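Local coordinates for cobalamin biosynthesis protein CobN (PDB 7C6O) that is the large catalytic subunit of cobaltochelatase, which probably carries the active site for inserting cobalt into the corrin ring during cobalamin biosynthesis, at residues A[249-259]-A[313-321]. Residues are numbered along the deposited sequence; the frame is centred on the assembly and turned at random.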
# COMPACT_ATOMS: atom_id res chain seq x y z
N VAL A 249 -4.99 -6.63 20.58
CA VAL A 249 -4.48 -5.44 21.24
C VAL A 249 -5.33 -4.25 20.81
O VAL A 249 -5.75 -4.15 19.65
CB VAL A 249 -2.99 -5.20 20.94
CG1 VAL A 249 -2.17 -6.37 21.45
CG2 VAL A 249 -2.75 -4.97 19.46
N THR A 250 -5.59 -3.35 21.76
CA THR A 250 -6.29 -2.10 21.50
C THR A 250 -5.44 -0.90 21.88
O THR A 250 -5.96 0.21 22.05
CB THR A 250 -7.63 -2.06 22.23
OG1 THR A 250 -7.41 -2.03 23.65
CG2 THR A 250 -8.47 -3.28 21.89
N VAL A 251 -4.13 -1.10 22.03
CA VAL A 251 -3.21 -0.05 22.42
C VAL A 251 -2.33 0.32 21.23
O VAL A 251 -2.31 -0.36 20.21
CB VAL A 251 -2.36 -0.47 23.64
CG1 VAL A 251 -3.26 -0.79 24.82
CG2 VAL A 251 -1.48 -1.66 23.28
N LEU A 252 -1.59 1.41 21.38
CA LEU A 252 -0.71 1.91 20.33
C LEU A 252 0.46 0.95 20.09
O LEU A 252 0.71 0.02 20.87
CB LEU A 252 -0.18 3.30 20.69
CG LEU A 252 -0.96 4.54 20.22
CD1 LEU A 252 -2.45 4.28 20.16
CD2 LEU A 252 -0.66 5.71 21.14
N ALA A 253 1.19 1.20 19.00
CA ALA A 253 2.32 0.35 18.64
C ALA A 253 3.41 0.41 19.70
O ALA A 253 3.57 1.41 20.41
CB ALA A 253 2.89 0.77 17.29
N ALA A 254 4.16 -0.69 19.81
CA ALA A 254 5.12 -0.86 20.89
C ALA A 254 6.58 -0.72 20.47
O ALA A 254 7.45 -0.64 21.35
CB ALA A 254 4.93 -2.23 21.55
N GLY A 255 6.87 -0.69 19.17
CA GLY A 255 8.26 -0.74 18.73
C GLY A 255 9.03 0.55 18.98
O GLY A 255 10.26 0.52 19.09
N GLY A 256 8.34 1.67 19.05
CA GLY A 256 9.03 2.94 19.23
C GLY A 256 8.04 4.09 19.21
O GLY A 256 6.83 3.89 19.24
N VAL A 257 8.59 5.30 19.14
CA VAL A 257 7.80 6.52 19.15
C VAL A 257 8.06 7.41 17.95
O VAL A 257 7.41 8.45 17.82
CB VAL A 257 8.00 7.32 20.46
CG1 VAL A 257 7.56 6.51 21.66
CG2 VAL A 257 9.46 7.76 20.60
N LYS A 258 8.99 7.05 17.07
CA LYS A 258 9.30 7.84 15.88
C LYS A 258 9.30 6.93 14.65
O LYS A 258 10.36 6.60 14.10
CB LYS A 258 10.65 8.55 16.03
CG LYS A 258 10.89 9.64 15.00
CD LYS A 258 12.26 10.28 15.17
CE LYS A 258 12.43 10.84 16.58
NZ LYS A 258 13.61 11.75 16.65
N PRO A 259 8.12 6.50 14.20
CA PRO A 259 8.07 5.57 13.06
C PRO A 259 8.67 6.13 11.79
O PRO A 259 9.18 5.35 10.96
CB PRO A 259 6.56 5.29 12.90
CG PRO A 259 5.88 6.45 13.55
CD PRO A 259 6.77 6.85 14.69
N ALA A 313 -1.51 2.25 10.53
CA ALA A 313 -0.24 2.42 9.82
C ALA A 313 0.96 2.16 10.72
O ALA A 313 1.89 1.43 10.34
CB ALA A 313 -0.16 3.83 9.22
N VAL A 314 0.98 2.75 11.90
CA VAL A 314 2.11 2.58 12.82
C VAL A 314 2.06 1.20 13.47
O VAL A 314 3.11 0.55 13.57
CB VAL A 314 2.17 3.71 13.86
CG1 VAL A 314 3.31 3.49 14.84
CG2 VAL A 314 2.34 5.05 13.15
N PRO A 315 0.90 0.70 13.93
CA PRO A 315 0.87 -0.69 14.43
C PRO A 315 1.38 -1.72 13.43
O PRO A 315 1.84 -2.79 13.85
CB PRO A 315 -0.61 -0.91 14.76
CG PRO A 315 -1.08 0.44 15.16
CD PRO A 315 -0.36 1.40 14.23
N GLU A 316 1.31 -1.44 12.12
CA GLU A 316 1.91 -2.35 11.14
C GLU A 316 3.42 -2.46 11.32
O GLU A 316 4.01 -3.49 10.95
CB GLU A 316 1.59 -1.88 9.72
CG GLU A 316 0.15 -2.14 9.30
CD GLU A 316 -0.19 -1.54 7.94
OE1 GLU A 316 0.60 -0.71 7.44
OE2 GLU A 316 -1.24 -1.91 7.38
N PHE A 317 4.07 -1.41 11.85
CA PHE A 317 5.51 -1.49 12.10
C PHE A 317 5.84 -2.59 13.10
O PHE A 317 6.96 -3.12 13.09
CB PHE A 317 6.03 -0.15 12.63
CG PHE A 317 6.22 0.91 11.57
CD1 PHE A 317 5.17 1.33 10.77
CD2 PHE A 317 7.46 1.53 11.42
CE1 PHE A 317 5.36 2.32 9.82
CE2 PHE A 317 7.65 2.52 10.47
CZ PHE A 317 6.60 2.91 9.67
N ASP A 318 4.89 -2.93 13.98
CA ASP A 318 5.07 -4.01 14.95
C ASP A 318 4.84 -5.40 14.37
O ASP A 318 5.10 -6.39 15.06
CB ASP A 318 4.10 -3.84 16.13
CG ASP A 318 4.53 -2.76 17.10
OD1 ASP A 318 5.42 -1.95 16.77
OD2 ASP A 318 3.94 -2.72 18.20
N GLY A 319 4.33 -5.50 13.14
CA GLY A 319 3.92 -6.79 12.62
C GLY A 319 2.55 -7.25 13.08
O GLY A 319 2.26 -8.45 13.03
N ARG A 320 1.71 -6.33 13.54
CA ARG A 320 0.37 -6.69 13.98
C ARG A 320 -0.55 -6.95 12.79
O ARG A 320 -0.39 -6.37 11.71
CB ARG A 320 -0.22 -5.58 14.85
CG ARG A 320 0.51 -5.38 16.16
CD ARG A 320 -0.06 -4.20 16.93
NE ARG A 320 0.68 -3.94 18.16
CZ ARG A 320 0.42 -2.94 19.00
NH1 ARG A 320 -0.57 -2.09 18.74
NH2 ARG A 320 1.15 -2.78 20.09
N ILE A 321 -1.51 -7.85 12.99
CA ILE A 321 -2.54 -8.12 12.00
C ILE A 321 -3.66 -7.10 12.17
O ILE A 321 -4.21 -6.94 13.27
CB ILE A 321 -3.07 -9.56 12.15
CG1 ILE A 321 -1.93 -10.57 12.05
CG2 ILE A 321 -4.15 -9.85 11.12
CD1 ILE A 321 -2.35 -11.99 12.36
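Arg-320 reaches across from the 313-321 segment to the loop that follows strand 246-249. Its chain is extended from CG to NE, which carries the guanidinium to two successive carbonyls at its edge: Arg-320 NH1 bonds Val-251 O at 2.9 Å and Arg-320 NH2 bonds Leu-252 O at 2.9 Å. Neither bond is straight, with N-H...O angles of 141° and 144°, and each donor stands above the carbonyl plane. The flat group is sandwiched, Val-249 CG2 over one face, 3.7 Å from Arg-320 NH1, and Ala-253 CA over the opposite one. Gln-285 of the adjacent strand 283-289 ties the cluster together, its OE1 receiving Arg-320 NH1 and its NE2 binding Val-251 O.

Asp-318 takes the next two backbone amides. The N-H of Ala-254 points almost straight (171°) at the syn lone pair of Asp-318 OD2, with Ala-254 N 2.6 Å from that oxygen, while OD1 holds Gly-255 N more weakly and also accepts Trp-271 NE1. Asp-318 OD2 lies well out of the guanidinium plane, 3.4 Å from Arg-320 NH2, a charge-only salt bridge. The nearby positive charge and the N-H donors would probably favour the ionised carboxylate.

Further along, the contact turns apolar. Ala-253 CB sits 3.7 Å from Val-314 CG1, and Val-314 CG2 meets Pro-259 CG at 3.8 Å. Pro-259 also lays CB over one face of the Phe-317 ring as a CH-pi contact, 4.1 Å from the centroid and offset toward the rim; Tyr-843 stacks on this phenyl ring and Trp-271 meets it at a steep angle.

The loop leaving the C-terminal end of strand 246-249 thus meets the link entering the N-terminal end of strand 321-331, two parallel strands flanking 283-289 in the mixed seven-stranded sheet of an alpha/beta domain.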